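Local coordinates for protein P-granule scaffold (Caenorhabditis japonica, PDB 5W4A) that probably acts as a scaffold of germ (P) granules, this N-terminal domain crystallising as a helical two-subunit assembly, in a system linked to mRNA repression, at residues C[8-12]-C[13-17]; C[27-30]-C[31-34]; C[73-76]-C[77-80]; C[131-135]-C[136-140]; C[174-178]-C[179-183]. All blocks are in the same frame, centred on the assembly; numbering follows the deposited sequence.

Contact 1. Residues C[8-12]-C[13-17]; sequences IVEFL and GIRTY
Val9 and Thr16 form an antiparallel hydrogen-bonded pair, Val9 N to Thr16 O and Thr16 N to Val9 O both 2.9 Å, and Phe11 pairs with Ile14 in the same way next to the turn. Between them Glu10 and Arg15 are a non-hydrogen-bonded pair, and their side chains share one face of the sheet. Arg15 CG stands anti to the backbone N (chi1 174°), and the chain runs extended to NE, which carries the guanidinium past Ile8. Ile8 CG2 sits 3.6 Å from Arg15 CG and also lies over one guanidinium face, while Ile8 CD1 reaches Arg15 NH2 at 3.4 Å. Glu10 OE1 stays 4.9 Å from Arg15 NH1; the Glu10 carboxylate is instead salt-bridged to Arg200. Arg15 NH2 is salt-bridged to Glu136 and hydrogen-bonded to the carbonyl of Leu166. With an alanine at Arg15, Glu136 is likely to lose its charged mate and Ile8 its flat cover. On the other face, Val9 CG2 meets Thr16 CG2 at 4.1 Å. Gly13, with phi 88°, has no CB to strike Leu12 O, as suits the type I' turn from Phe11 to Ile14 that closes this beta hairpin with a two-residue loop.

Contact 2. Residues C[27-30]-C[31-34]; sequences VNND and ELLV
Leu33 CG lies anti to its own carbonyl carbon (chi1 -75°), which lays the side chain back against the Asn29 carbonyl, CG 3.5 Å from Asn29 O. One residue on, Val34 places CG2 beside its backbone N by chi1 170°, and this methyl comes to 3.3 Å from Asp30 O. Both carbonyls are thus flanked by aliphatic groups while they accept the first i to i+4 bonds of a helix: Leu33 N to Asn29 O at 3.0 Å, and Val34 N to Asp30 O, also at 3.0 Å. The segment is a helix-to-helix junction. Asn29 leaves the helical torsions of helix 20-28 and occupies the N-cap position of helix 30-35, but its side chain makes no capping bond; Asn29 ND2 turns back to the carbonyl of Tyr25. Asn29 OD1 and Leu32 CD2 are 4.3 Å apart, and Leu32 CB lies 3.6 Å from Asn29 O. The side chain of Asp30 packs on Lys207 and Leu208 of helix 206-213, which Val34 also meets through Lys207 and Ile211. Glu31 OE1 is salt-bridged to Lys207, and Glu31 OE2 is hydrogen-bonded to Ser35 OG.

Contact 3. Residues C[73-76]-C[77-80]; sequences TILT and SMDT
Two consecutive turns of helix 71-84 meet here, and the evidence is a run of four i to i+4 backbone bonds. Ser77 N donates to Thr73 O at 2.9 Å, Met78 N to Ile74 O, Asp79 N to Leu75 O, and Thr80 N to Thr76 O at 3.2 Å. The side chain that binds the turns together is Met78, a selenomethionine. Its CG comes to 3.1 Å from Ile74 O, out beyond the oxygen, and the chain then bends at chi3 (71°). Side by side with Ile74 and pointing the same way, it brings SE to 3.8 Å from Ile74 CG2; Leu75 CD2 is a looser neighbour of SE at 4.3 Å. Met78 packs on Phe92, Asn96 and Leu99 of helix 89-100, and Leu75 also on Leu99. The polar side chains look to other partners. Ser77 OG is bonded to the carbonyl of Leu64 while lying 3.4 Å from Thr73 O, and Thr80 OG1 to that of Phe18. Thr76 OG1 is bonded to the carbonyl of Gly72. Asp79 is held at both oxygens, OD2 by a salt bridge to Arg6 and a hydrogen bond with Tyr17 OH, OD1 by a hydrogen bond with His106. These are successive turns of a regular alpha helix in a helical domain, its buried polar side chains bonded to neighbouring parts of the chain.

Contact 4. Residues C[131-135]-C[136-140]; sequences KLQKT and EAAKI
This is a surface contact at the start of helix 136-148, where the loop after helix 116-131 turns into the helix by way of a threonine N-cap. Thr135 holds that position: its OG1 accepts from Ala138 N at 3.1 Å with an N-H...O angle of 153°. OG1 can do so because chi1 (65°) sets it between the backbone N and the carbonyl carbon, turned toward the first turn. The same oxygen lies against Ala138 CB, and Gln133 also packs on that methyl, Gln133 CB to Ala138 CB being 3.6 Å. Thr135 O meanwhile takes the first i to i+4 bond, from Lys139 N. The loop before the cap is gripped by the Lys139 side chain, which runs extended past Thr135 O and bends at chi4 (-54°), so that its ammonium meets two carbonyls. Outside this pair of segments, Lys131 and Lys134 make salt bridges with the second subunit, to Glu162 and to Asp167 and Asp169 respectively, and Leu132 O accepts from Asn196 there, which places the loop at the dimer contact. The two bonds of Lys139 NZ, 2.9 Å to Gln133 O and 3.1 Å to Lys131 O, both come in nearly along the carbonyl directions.

Contact 5. Residues C[174-178]-C[179-183]; sequences VFTKI and LGLED. With EDO (1,2-ethanediol), chain T; EDO (1,2-ethanediol), chain Q.
Leu179 N donates to Phe175 O at 2.9 Å, an i to i+4 bond of the last turn, and Leu181 N reaches back over five residues to Thr176 O at 3.0 Å. A water completes the hold on Thr176 O, donating to it at 2.8 Å and accepting from Glu182 N, so one carbonyl ties down two residues of the loop. With Gly180 at positive phi (66°), this is the Schellman motif that ends helix 169-179; glycine suits the torsion, having no side chain.

Apolar contacts lie beside these bonds. Leu179 CG is anti to its carbonyl carbon (chi1 -62°), which folds the side chain along the helix, with CB 3.2 Å from Phe175 O and CD1 4.3 Å from Phe175 CD1, meeting the ring obliquely. The Phe175 ring itself is set edge-to-face with Phe18 and Phe19, and Leu179 also touches Leu84 and Lys156. Cutting Leu179 back to an alanine is likely to open a gap beside the Phe175 ring and leave Leu84 without this neighbour. Leu181 packs back over the helix, its CB 4.1 Å from Thr176 CA, and Thr176 CG2 meets Glu182 CB at a similar distance.

Ile178 O accepts from two 1,2-ethanediol molecules, probably from the crystallisation liquor, the chain T molecule through O2 at 3.0 Å and the chain Q molecule through O1. Among the charged side chains, Glu182 is salt-bridged to Arg194, and Lys177 forms a cation-pi pair with Tyr46.

In the fold
Along the chain the five contacts follow in series, from the hairpin 9-11/14-16 of contact 1 to the end of helix 169-179 in contact 5. Contact 1 is the hub, its residues touching contacts 2, 3 and 4: Val27 packs on the hairpin end, Thr76 meets the backbone of Tyr17, and Ile140 packs on Ile8 and Tyr17. Contacts 1 and 5 do not touch, their nearest atoms being about 7 Å apart. Contact 5 does touch contact 3, through Phe175 and Thr80. Contacts 2 and 4, with centres about 34 Å apart, lie on opposite sides of the chain's centre. The small hairpin thus links several helices of a mostly helical domain, while contact 4 faces the second subunit.

Contact 1. Residues C[8-12]-C[13-17]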
# COMPACT_ATOMS: atom_id res chain seq x y z
N ILE C 8 -6.69 1.99 15.11
CA ILE C 8 -7.80 1.23 14.53
C ILE C 8 -8.55 0.57 15.68
O ILE C 8 -7.93 0.08 16.64
CB ILE C 8 -7.28 0.20 13.52
CG1 ILE C 8 -6.64 0.93 12.33
CG2 ILE C 8 -8.41 -0.74 13.06
CD1 ILE C 8 -5.89 0.05 11.38
N VAL C 9 -9.87 0.56 15.57
CA VAL C 9 -10.73 -0.11 16.54
C VAL C 9 -11.70 -1.01 15.77
O VAL C 9 -11.87 -0.91 14.55
CB VAL C 9 -11.48 0.88 17.45
CG1 VAL C 9 -10.49 1.76 18.20
CG2 VAL C 9 -12.42 1.74 16.64
N GLU C 10 -12.35 -1.92 16.51
CA GLU C 10 -13.24 -2.88 15.89
C GLU C 10 -14.48 -3.03 16.76
O GLU C 10 -14.39 -2.96 17.99
CB GLU C 10 -12.54 -4.23 15.72
CG GLU C 10 -13.34 -5.28 15.00
CD GLU C 10 -12.45 -6.47 14.56
OE1 GLU C 10 -11.35 -6.20 14.03
OE2 GLU C 10 -12.91 -7.61 14.73
N PHE C 11 -15.63 -3.21 16.09
CA PHE C 11 -16.90 -3.53 16.75
C PHE C 11 -17.54 -4.68 15.98
O PHE C 11 -17.98 -4.49 14.84
CB PHE C 11 -17.84 -2.33 16.77
CG PHE C 11 -17.29 -1.13 17.48
CD1 PHE C 11 -16.61 -0.16 16.78
CD2 PHE C 11 -17.45 -0.98 18.85
CE1 PHE C 11 -16.09 0.97 17.44
CE2 PHE C 11 -16.94 0.16 19.50
CZ PHE C 11 -16.26 1.12 18.76
N LEU C 12 -17.58 -5.87 16.57
CA LEU C 12 -18.32 -7.02 16.00
C LEU C 12 -18.22 -7.12 14.45
O LEU C 12 -19.21 -7.05 13.72
CB LEU C 12 -19.78 -6.95 16.38
CG LEU C 12 -20.47 -8.27 16.03
CD1 LEU C 12 -19.96 -9.40 16.90
CD2 LEU C 12 -21.96 -8.11 16.17
N GLY C 13 -17.02 -7.33 13.99
CA GLY C 13 -16.76 -7.52 12.57
C GLY C 13 -16.52 -6.27 11.76
O GLY C 13 -16.24 -6.38 10.56
N ILE C 14 -16.63 -5.09 12.35
CA ILE C 14 -16.46 -3.84 11.62
C ILE C 14 -15.17 -3.21 12.16
O ILE C 14 -15.14 -2.67 13.26
CB ILE C 14 -17.65 -2.88 11.75
CG1 ILE C 14 -18.98 -3.58 11.36
CG2 ILE C 14 -17.37 -1.67 10.85
CD1 ILE C 14 -20.21 -2.64 11.35
N ARG C 15 -14.10 -3.28 11.36
CA ARG C 15 -12.81 -2.69 11.66
C ARG C 15 -12.72 -1.30 11.00
O ARG C 15 -13.01 -1.15 9.81
CB ARG C 15 -11.72 -3.62 11.13
CG ARG C 15 -10.33 -3.13 11.22
CD ARG C 15 -9.39 -4.31 10.77
NE ARG C 15 -8.06 -3.85 10.48
CZ ARG C 15 -7.05 -3.79 11.33
NH1 ARG C 15 -7.18 -4.16 12.61
NH2 ARG C 15 -5.90 -3.36 10.89
N THR C 16 -12.37 -0.29 11.80
CA THR C 16 -12.48 1.10 11.36
C THR C 16 -11.45 1.98 12.05
O THR C 16 -11.10 1.78 13.21
CB THR C 16 -13.91 1.63 11.59
OG1 THR C 16 -14.01 2.97 11.09
CG2 THR C 16 -14.32 1.62 13.02
N TYR C 17 -10.91 2.96 11.30
CA TYR C 17 -10.18 4.09 11.88
C TYR C 17 -11.06 5.34 11.88
O TYR C 17 -11.23 6.00 12.91
CB TYR C 17 -8.85 4.37 11.14
CG TYR C 17 -8.27 5.63 11.67
CD1 TYR C 17 -7.74 5.68 12.96
CD2 TYR C 17 -8.35 6.81 10.94
CE1 TYR C 17 -7.33 6.86 13.52
CE2 TYR C 17 -7.92 8.00 11.48
CZ TYR C 17 -7.41 8.02 12.77
OH TYR C 17 -6.97 9.18 13.34

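Contact 2. Residues C[27-30]-C[31-34]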
# COMPACT_ATOMS: atom_id res chain seq x y z
N VAL C 27 -23.81 -1.75 14.66
CA VAL C 27 -23.81 -2.99 15.44
C VAL C 27 -24.95 -3.00 16.46
O VAL C 27 -25.55 -4.06 16.73
CB VAL C 27 -22.43 -3.19 16.10
CG1 VAL C 27 -22.51 -4.22 17.25
CG2 VAL C 27 -21.39 -3.59 15.02
N ASN C 28 -25.23 -1.85 17.09
CA ASN C 28 -26.29 -1.75 18.08
C ASN C 28 -27.68 -1.70 17.45
O ASN C 28 -28.63 -2.23 18.03
CB ASN C 28 -26.08 -0.51 18.95
CG ASN C 28 -25.08 -0.74 20.07
OD1 ASN C 28 -24.94 -1.86 20.58
ND2 ASN C 28 -24.40 0.33 20.49
N ASN C 29 -27.82 -1.12 16.27
CA ASN C 29 -29.13 -0.76 15.73
C ASN C 29 -29.47 -1.49 14.44
O ASN C 29 -30.26 -0.96 13.64
CB ASN C 29 -29.18 0.74 15.51
CG ASN C 29 -29.17 1.50 16.82
OD1 ASN C 29 -30.18 1.58 17.53
ND2 ASN C 29 -28.02 2.03 17.19
N ASP C 30 -28.89 -2.67 14.19
CA ASP C 30 -29.10 -3.32 12.90
C ASP C 30 -30.58 -3.67 12.68
O ASP C 30 -31.07 -3.56 11.56
CB ASP C 30 -28.19 -4.56 12.72
CG ASP C 30 -28.40 -5.66 13.74
OD1 ASP C 30 -28.70 -5.39 14.90
OD2 ASP C 30 -28.19 -6.84 13.35
N GLU C 31 -31.31 -4.07 13.73
CA GLU C 31 -32.71 -4.42 13.49
C GLU C 31 -33.53 -3.18 13.17
O GLU C 31 -34.43 -3.23 12.32
CB GLU C 31 -33.29 -5.17 14.70
CG GLU C 31 -34.77 -5.53 14.57
CD GLU C 31 -35.09 -6.41 13.36
OE1 GLU C 31 -34.20 -7.12 12.83
OE2 GLU C 31 -36.27 -6.39 12.94
N LEU C 32 -33.21 -2.05 13.81
CA LEU C 32 -33.90 -0.81 13.47
C LEU C 32 -33.60 -0.38 12.04
O LEU C 32 -34.48 0.13 11.34
CB LEU C 32 -33.51 0.29 14.46
CG LEU C 32 -34.20 1.62 14.26
CD1 LEU C 32 -35.73 1.50 14.51
CD2 LEU C 32 -33.54 2.68 15.16
N LEU C 33 -32.36 -0.59 11.57
CA LEU C 33 -32.02 -0.24 10.19
C LEU C 33 -32.78 -1.12 9.20
O LEU C 33 -33.16 -0.65 8.11
CB LEU C 33 -30.50 -0.39 9.99
CG LEU C 33 -29.64 0.73 10.60
CD1 LEU C 33 -28.20 0.30 10.73
CD2 LEU C 33 -29.73 2.00 9.77
N VAL C 34 -33.04 -2.38 9.56
CA VAL C 34 -33.89 -3.26 8.75
C VAL C 34 -35.34 -2.78 8.77
O VAL C 34 -35.99 -2.66 7.72
CB VAL C 34 -33.79 -4.72 9.26
CG1 VAL C 34 -34.83 -5.62 8.61
CG2 VAL C 34 -32.42 -5.26 9.02

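Contact 3. Residues C[73-76]-C[77-80]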
# COMPACT_ATOMS: atom_id res chain seq x y z
N THR C 73 -11.21 11.05 20.37
CA THR C 73 -12.35 10.98 19.46
C THR C 73 -12.41 12.20 18.55
O THR C 73 -12.63 12.08 17.34
CB THR C 73 -13.65 10.85 20.25
OG1 THR C 73 -13.70 9.56 20.85
CG2 THR C 73 -14.87 11.05 19.35
N ILE C 74 -12.20 13.38 19.13
CA ILE C 74 -12.25 14.61 18.35
C ILE C 74 -11.15 14.60 17.29
O ILE C 74 -11.39 14.93 16.12
CB ILE C 74 -12.15 15.84 19.29
CG1 ILE C 74 -13.43 15.95 20.14
CG2 ILE C 74 -11.93 17.16 18.51
CD1 ILE C 74 -13.26 16.85 21.38
N LEU C 75 -9.92 14.25 17.68
CA LEU C 75 -8.81 14.30 16.72
C LEU C 75 -9.00 13.29 15.59
O LEU C 75 -8.72 13.58 14.42
CB LEU C 75 -7.48 14.06 17.43
CG LEU C 75 -6.99 15.23 18.30
CD1 LEU C 75 -5.86 14.77 19.20
CD2 LEU C 75 -6.52 16.42 17.44
N THR C 76 -9.48 12.09 15.92
CA THR C 76 -9.76 11.08 14.91
C THR C 76 -10.83 11.56 13.95
O THR C 76 -10.67 11.48 12.72
CB THR C 76 -10.17 9.79 15.64
OG1 THR C 76 -9.03 9.30 16.37
CG2 THR C 76 -10.66 8.72 14.66
N SER C 77 -11.91 12.14 14.49
CA SER C 77 -12.97 12.63 13.63
C SER C 77 -12.54 13.85 12.82
O SER C 77 -13.05 14.06 11.72
CB SER C 77 -14.21 12.92 14.47
OG SER C 77 -14.84 11.69 14.79
N MSE C 78 -11.58 14.62 13.31
CA MSE C 78 -11.01 15.70 12.51
C MSE C 78 -10.23 15.17 11.29
O MSE C 78 -10.23 15.80 10.23
CB MSE C 78 -10.12 16.56 13.36
CG MSE C 78 -10.96 17.43 14.29
SE MSE C 78 -9.91 18.40 15.59
CE MSE C 78 -9.08 19.67 14.37
N ASP C 79 -9.53 14.04 11.45
CA ASP C 79 -8.97 13.34 10.29
C ASP C 79 -10.07 13.06 9.27
O ASP C 79 -9.90 13.29 8.07
CB ASP C 79 -8.31 12.01 10.66
CG ASP C 79 -6.92 12.12 11.24
OD1 ASP C 79 -6.29 13.21 11.28
OD2 ASP C 79 -6.39 11.06 11.64
N THR C 80 -11.20 12.54 9.74
CA THR C 80 -12.31 12.24 8.83
C THR C 80 -12.80 13.51 8.14
O THR C 80 -13.05 13.49 6.93
CB THR C 80 -13.44 11.55 9.60
OG1 THR C 80 -12.82 10.49 10.35
CG2 THR C 80 -14.50 11.00 8.65

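Contact 4. Residues C[131-135]-C[136-140]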
# COMPACT_ATOMS: atom_id res chain seq x y z
N LYS C 131 4.60 6.30 5.20
CA LYS C 131 4.13 5.03 4.68
C LYS C 131 5.19 3.94 4.83
O LYS C 131 4.84 2.77 4.97
CB LYS C 131 3.69 5.17 3.24
CG LYS C 131 2.94 3.97 2.72
CD LYS C 131 2.30 4.25 1.39
CE LYS C 131 1.39 3.08 1.04
NZ LYS C 131 0.69 3.30 -0.22
N LEU C 132 6.47 4.31 4.78
CA LEU C 132 7.58 3.38 4.93
C LEU C 132 7.81 2.94 6.36
O LEU C 132 8.62 2.04 6.58
CB LEU C 132 8.86 4.01 4.39
CG LEU C 132 8.84 4.37 2.91
CD1 LEU C 132 10.08 5.17 2.53
CD2 LEU C 132 8.74 3.17 2.00
N GLN C 133 7.15 3.56 7.34
CA GLN C 133 7.24 3.08 8.70
C GLN C 133 6.39 1.83 8.85
O GLN C 133 5.52 1.53 8.02
CB GLN C 133 6.79 4.15 9.69
CG GLN C 133 7.61 5.40 9.67
CD GLN C 133 7.14 6.42 10.68
OE1 GLN C 133 6.79 6.08 11.81
NE2 GLN C 133 7.15 7.69 10.29
N LYS C 134 6.70 1.04 9.88
CA LYS C 134 6.08 -0.27 10.04
C LYS C 134 4.84 -0.27 10.95
O LYS C 134 4.36 -1.36 11.30
CB LYS C 134 7.10 -1.27 10.58
CG LYS C 134 8.34 -1.36 9.74
CD LYS C 134 8.00 -2.01 8.44
CE LYS C 134 9.25 -2.47 7.61
NZ LYS C 134 8.79 -2.90 6.27
N THR C 135 4.25 0.88 11.26
CA THR C 135 3.11 0.95 12.15
C THR C 135 1.83 1.31 11.40
O THR C 135 1.86 2.02 10.40
CB THR C 135 3.35 2.01 13.23
OG1 THR C 135 3.42 3.30 12.63
CG2 THR C 135 4.63 1.73 13.99
N GLU C 136 0.71 0.86 11.96
CA GLU C 136 -0.59 1.24 11.41
C GLU C 136 -0.78 2.75 11.51
O GLU C 136 -1.34 3.36 10.58
CB GLU C 136 -1.72 0.51 12.15
CG GLU C 136 -1.76 -0.96 11.77
CD GLU C 136 -2.87 -1.76 12.42
OE1 GLU C 136 -3.36 -1.40 13.51
OE2 GLU C 136 -3.23 -2.81 11.81
N ALA C 137 -0.38 3.36 12.63
CA ALA C 137 -0.59 4.78 12.84
C ALA C 137 0.10 5.60 11.74
O ALA C 137 -0.48 6.56 11.21
CB ALA C 137 -0.08 5.23 14.21
N ALA C 138 1.30 5.21 11.34
CA ALA C 138 2.01 5.97 10.31
C ALA C 138 1.39 5.75 8.95
O ALA C 138 1.32 6.68 8.14
CB ALA C 138 3.48 5.56 10.26
N LYS C 139 0.97 4.52 8.67
CA LYS C 139 0.35 4.22 7.39
C LYS C 139 -0.99 4.92 7.24
O LYS C 139 -1.33 5.38 6.14
CB LYS C 139 0.23 2.70 7.24
CG LYS C 139 1.58 2.00 7.10
CD LYS C 139 1.45 0.49 7.27
CE LYS C 139 2.83 -0.18 7.35
NZ LYS C 139 3.71 0.15 6.21
N ILE C 140 -1.76 5.05 8.32
CA ILE C 140 -3.01 5.81 8.24
C ILE C 140 -2.73 7.28 7.91
O ILE C 140 -3.40 7.88 7.07
CB ILE C 140 -3.81 5.67 9.54
CG1 ILE C 140 -4.30 4.23 9.72
CG2 ILE C 140 -5.00 6.67 9.57
CD1 ILE C 140 -4.74 3.93 11.12

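Contact 5. Residues C[174-178]-C[179-183]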
# COMPACT_ATOMS: atom_id res chain seq x y z
N VAL C 174 -17.31 3.47 3.12
CA VAL C 174 -18.05 4.64 3.60
C VAL C 174 -17.65 5.88 2.81
O VAL C 174 -18.51 6.63 2.34
CB VAL C 174 -17.83 4.85 5.10
CG1 VAL C 174 -18.52 6.13 5.57
CG2 VAL C 174 -18.36 3.66 5.94
N PHE C 175 -16.34 6.13 2.67
CA PHE C 175 -15.91 7.30 1.88
C PHE C 175 -16.44 7.23 0.45
O PHE C 175 -16.86 8.25 -0.10
CB PHE C 175 -14.38 7.43 1.85
CG PHE C 175 -13.76 7.98 3.13
CD1 PHE C 175 -14.09 9.26 3.59
CD2 PHE C 175 -12.81 7.24 3.86
CE1 PHE C 175 -13.51 9.79 4.76
CE2 PHE C 175 -12.22 7.78 5.02
CZ PHE C 175 -12.59 9.04 5.47
N THR C 176 -16.40 6.06 -0.17
CA THR C 176 -16.90 5.93 -1.53
C THR C 176 -18.37 6.32 -1.59
O THR C 176 -18.79 7.06 -2.50
CB THR C 176 -16.69 4.50 -2.02
OG1 THR C 176 -15.28 4.26 -2.20
CG2 THR C 176 -17.40 4.23 -3.33
N LYS C 177 -19.17 5.85 -0.63
CA LYS C 177 -20.60 6.16 -0.61
C LYS C 177 -20.84 7.66 -0.41
O LYS C 177 -21.62 8.28 -1.14
CB LYS C 177 -21.30 5.36 0.50
CG LYS C 177 -21.44 3.85 0.25
CD LYS C 177 -22.53 3.51 -0.76
CE LYS C 177 -23.91 3.89 -0.24
NZ LYS C 177 -24.99 3.41 -1.13
N ILE C 178 -20.16 8.26 0.59
CA ILE C 178 -20.46 9.65 0.97
C ILE C 178 -19.92 10.64 -0.04
O ILE C 178 -20.54 11.68 -0.29
CB ILE C 178 -19.92 9.93 2.39
CG1 ILE C 178 -20.66 9.06 3.40
CG2 ILE C 178 -20.00 11.42 2.73
CD1 ILE C 178 -22.13 9.41 3.56
N LEU C 179 -18.76 10.36 -0.63
CA LEU C 179 -18.15 11.26 -1.59
C LEU C 179 -18.55 10.98 -3.02
O LEU C 179 -18.04 11.66 -3.92
CB LEU C 179 -16.63 11.19 -1.46
CG LEU C 179 -16.12 11.63 -0.08
CD1 LEU C 179 -14.62 11.42 -0.04
CD2 LEU C 179 -16.51 13.06 0.26
N GLY C 180 -19.37 9.97 -3.26
CA GLY C 180 -19.82 9.69 -4.61
C GLY C 180 -18.71 9.24 -5.53
O GLY C 180 -18.65 9.67 -6.69
N LEU C 181 -17.82 8.38 -5.05
CA LEU C 181 -16.68 7.99 -5.86
C LEU C 181 -16.95 6.80 -6.77
O LEU C 181 -16.07 6.45 -7.57
CB LEU C 181 -15.47 7.65 -4.95
CG LEU C 181 -15.13 8.78 -3.97
CD1 LEU C 181 -13.99 8.37 -3.06
CD2 LEU C 181 -14.79 10.07 -4.69
N GLU C 182 -18.11 6.15 -6.67
CA GLU C 182 -18.44 5.05 -7.56
C GLU C 182 -18.95 5.60 -8.89
O GLU C 182 -19.95 6.33 -8.92
CB GLU C 182 -19.45 4.11 -6.91
CG GLU C 182 -19.70 2.86 -7.76
CD GLU C 182 -20.70 1.89 -7.15
OE1 GLU C 182 -21.19 2.14 -6.03
OE2 GLU C 182 -20.98 0.87 -7.81
N ASP C 183 -18.27 5.28 -9.98
CA ASP C 183 -18.72 5.68 -11.32
C ASP C 183 -18.33 4.55 -12.27
O ASP C 183 -17.88 3.49 -11.84
CB ASP C 183 -18.14 7.05 -11.70
CG ASP C 183 -16.62 7.03 -11.93
OD1 ASP C 183 -15.99 5.96 -12.09
OD2 ASP C 183 -16.03 8.13 -11.97
C1 EDO T . -22.87 11.68 -2.94
O1 EDO T . -23.02 13.07 -3.24
C2 EDO T . -23.64 11.26 -1.68
O2 EDO T . -23.49 12.20 -0.59
C1 EDO Q . -19.76 15.29 0.52
O1 EDO Q . -20.21 14.85 -0.78
C2 EDO Q . -20.92 15.85 1.33
O2 EDO Q . -21.71 14.79 1.88
O HOH W 1 -20.39 6.28 -4.72